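6-phosphogluconate dehydratase (Shewanella oneidensis, PDB 2GP4) catalyses the dehydration of 6-phosphogluconate, the first committed step of the Entner-Doudoroff pathway, although this form lacks its iron-sulfur cluster. Local coordinates at residues 464-469 and 489-494. Residues are numbered along the deposited sequence; the frame is centred on the assembly and turned at random.
Sequences VEAPAV and DCVVVV
Pro467, Ala468 and Val469 run parallel to Cys490-Val493, joined by three backbone hydrogen bonds: Val491 N to Pro467 O (2.9 Å), Val469 N to Val491 O (2.9 Å) and Val493 N to Val469 O (2.7 Å). Val491 thus gives its N-H to one residue and its carbonyl to the next but one, the stagger of parallel strands, while Ala468 and Val492 turn their CA-H groups to Val491 O and Val469 O. At Pro467 the first strand turns, and the short axes of the two segments make 46°. Ahead of it the segments meet through side chains, while the backbone of Ala466 pairs with Ile564 and that of Cys490 with Lys523 and Ala525. Ala466 lays CB over the start of the second strand, 3.5 Å from Cys490 N, and the Pro467 ring rests CG on Asp489 O at 3.6 Å.

Ala468 and Val491 share one face of the sheet. Val491, with CG1 trans to its N (chi1 177°), leaves CG2 on the N side, where it meets Ala466 CB (4.0 Å) and runs alongside Val464 CG1, the two valines pointing opposite ways. On the other face Val469 CG2 meets Cys490 CB at 4.0 Å, and Val469 also touches Leu480 of helix 477-482.

That helix links the two strands in a beta-alpha-beta unit. Just ahead of strands 490-494 and 524-528, Asp489 OD1 accepts from Lys523 N. Three backbone bonds set the parallel register and small apolar groups pack about them, so the main-chain polar atoms they join are satisfied within a largely buried part of the sheet.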
ATOM      1  N   VAL A 464      -2.878   1.070 -26.398  1.00 21.43           N
ATOM      2  CA  VAL A 464      -3.049   2.354 -27.070  1.00 21.43           C
ATOM      3  C   VAL A 464      -1.724   2.825 -27.661  1.00 21.84           C
ATOM      4  O   VAL A 464      -0.725   2.963 -26.949  1.00 22.13           O
ATOM      5  CB  VAL A 464      -3.631   3.461 -26.140  1.00 21.64           C
ATOM      6  CG1 VAL A 464      -3.689   4.819 -26.863  1.00 21.03           C
ATOM      7  CG2 VAL A 464      -5.016   3.082 -25.621  1.00 21.21           C
ATOM      8  N   GLU A 465      -1.732   3.045 -28.973  1.00 21.86           N
ATOM      9  CA  GLU A 465      -0.620   3.653 -29.678  1.00 21.81           C
ATOM     10  C   GLU A 465      -1.144   4.941 -30.309  1.00 21.73           C
ATOM     11  O   GLU A 465      -1.976   4.903 -31.222  1.00 21.62           O
ATOM     12  CB  GLU A 465      -0.065   2.702 -30.735  1.00 21.54           C
ATOM     13  CG  GLU A 465       1.215   3.189 -31.401  1.00 21.92           C
ATOM     14  CD  GLU A 465       1.665   2.290 -32.539  1.00 22.21           C
ATOM     15  OE1 GLU A 465       2.109   1.154 -32.268  1.00 23.32           O
ATOM     16  OE2 GLU A 465       1.580   2.722 -33.708  1.00 22.78           O
ATOM     17  N   ALA A 466      -0.667   6.074 -29.799  1.00 21.56           N
ATOM     18  CA  ALA A 466      -1.229   7.377 -30.135  1.00 21.41           C
ATOM     19  C   ALA A 466      -0.206   8.506 -29.947  1.00 21.34           C
ATOM     20  O   ALA A 466       0.716   8.369 -29.143  1.00 21.24           O
ATOM     21  CB  ALA A 466      -2.456   7.632 -29.282  1.00 21.41           C
ATOM     22  N   PRO A 467      -0.358   9.617 -30.704  1.00 21.29           N
ATOM     23  CA  PRO A 467       0.498  10.797 -30.523  1.00 21.30           C
ATOM     24  C   PRO A 467       0.444  11.362 -29.097  1.00 21.38           C
ATOM     25  O   PRO A 467      -0.583  11.241 -28.416  1.00 21.56           O
ATOM     26  CB  PRO A 467      -0.073  11.807 -31.530  1.00 21.32           C
ATOM     27  CG  PRO A 467      -1.444  11.294 -31.871  1.00 21.11           C
ATOM     28  CD  PRO A 467      -1.330   9.817 -31.797  1.00 21.12           C
ATOM     29  N   ALA A 468       1.542  11.971 -28.659  1.00 21.27           N
ATOM     30  CA  ALA A 468       1.667  12.450 -27.282  1.00 21.35           C
ATOM     31  C   ALA A 468       1.112  13.850 -27.088  1.00 21.56           C
ATOM     32  O   ALA A 468       1.119  14.671 -28.014  1.00 21.59           O
ATOM     33  CB  ALA A 468       3.115  12.401 -26.825  1.00 21.09           C
ATOM     34  N   VAL A 469       0.633  14.100 -25.870  1.00 21.68           N
ATOM     35  CA  VAL A 469       0.203  15.422 -25.428  1.00 21.73           C
ATOM     36  C   VAL A 469       0.870  15.700 -24.070  1.00 21.78           C
ATOM     37  O   VAL A 469       0.517  15.096 -23.057  1.00 21.58           O
ATOM     38  CB  VAL A 469      -1.351  15.517 -25.345  1.00 21.76           C
ATOM     39  CG1 VAL A 469      -1.779  16.795 -24.643  1.00 21.83           C
ATOM     40  CG2 VAL A 469      -1.972  15.444 -26.749  1.00 21.38           C
ATOM     41  N   ASP A 489      -7.504  10.450 -30.647  1.00 26.40           N
ATOM     42  CA  ASP A 489      -6.619   9.464 -30.040  1.00 25.78           C
ATOM     43  C   ASP A 489      -5.339  10.169 -29.598  1.00 25.42           C
ATOM     44  O   ASP A 489      -4.733  10.907 -30.381  1.00 25.46           O
ATOM     45  CB  ASP A 489      -6.284   8.346 -31.032  1.00 25.84           C
ATOM     46  CG  ASP A 489      -7.510   7.568 -31.493  1.00 25.88           C
ATOM     47  OD1 ASP A 489      -8.639   7.869 -31.054  1.00 26.39           O
ATOM     48  OD2 ASP A 489      -7.336   6.649 -32.313  1.00 26.07           O
ATOM     49  N   CYS A 490      -4.943   9.959 -28.344  1.00 24.64           N
ATOM     50  CA  CYS A 490      -3.739  10.589 -27.797  1.00 24.10           C
ATOM     51  C   CYS A 490      -3.281   9.910 -26.508  1.00 23.56           C
ATOM     52  O   CYS A 490      -4.075   9.283 -25.807  1.00 23.60           O
ATOM     53  CB  CYS A 490      -3.973  12.084 -27.539  1.00 24.03           C
ATOM     54  SG  CYS A 490      -5.388  12.431 -26.468  1.00 24.71           S
ATOM     55  N   VAL A 491      -1.994  10.029 -26.205  1.00 22.92           N
ATOM     56  CA  VAL A 491      -1.494   9.667 -24.889  1.00 22.29           C
ATOM     57  C   VAL A 491      -1.154  10.962 -24.155  1.00 21.84           C
ATOM     58  O   VAL A 491      -0.251  11.690 -24.561  1.00 21.75           O
ATOM     59  CB  VAL A 491      -0.270   8.712 -24.971  1.00 22.48           C
ATOM     60  CG1 VAL A 491       0.278   8.401 -23.577  1.00 22.14           C
ATOM     61  CG2 VAL A 491      -0.642   7.423 -25.693  1.00 21.79           C
ATOM     62  N   VAL A 492      -1.909  11.265 -23.103  1.00 21.44           N
ATOM     63  CA  VAL A 492      -1.654  12.453 -22.281  1.00 21.11           C
ATOM     64  C   VAL A 492      -0.484  12.197 -21.315  1.00 21.00           C
ATOM     65  O   VAL A 492      -0.574  11.358 -20.406  1.00 20.96           O
ATOM     66  CB  VAL A 492      -2.915  12.894 -21.504  1.00 21.38           C
ATOM     67  CG1 VAL A 492      -2.619  14.103 -20.615  1.00 21.56           C
ATOM     68  CG2 VAL A 492      -4.058  13.209 -22.466  1.00 21.38           C
ATOM     69  N   VAL A 493       0.614  12.916 -21.539  1.00 20.46           N
ATOM     70  CA  VAL A 493       1.826  12.789 -20.740  1.00 19.79           C
ATOM     71  C   VAL A 493       1.874  13.914 -19.720  1.00 19.68           C
ATOM     72  O   VAL A 493       1.877  15.095 -20.079  1.00 19.70           O
ATOM     73  CB  VAL A 493       3.099  12.851 -21.627  1.00 20.23           C
ATOM     74  CG1 VAL A 493       4.377  12.898 -20.769  1.00 19.51           C
ATOM     75  CG2 VAL A 493       3.133  11.681 -22.618  1.00 19.53           C
ATOM     76  N   VAL A 494       1.911  13.536 -18.446  1.00 19.23           N
ATOM     77  CA  VAL A 494       1.995  14.489 -17.352  1.00 18.72           C
ATOM     78  C   VAL A 494       3.327  14.296 -16.631  1.00 18.67           C
ATOM     79  O   VAL A 494       3.536  13.303 -15.933  1.00 18.90           O
ATOM     80  CB  VAL A 494       0.825  14.323 -16.362  1.00 18.78           C
ATOM     81  CG1 VAL A 494       0.822  15.460 -15.352  1.00 18.65           C
ATOM     82  CG2 VAL A 494      -0.519  14.254 -17.105  1.00 18.49           C
TER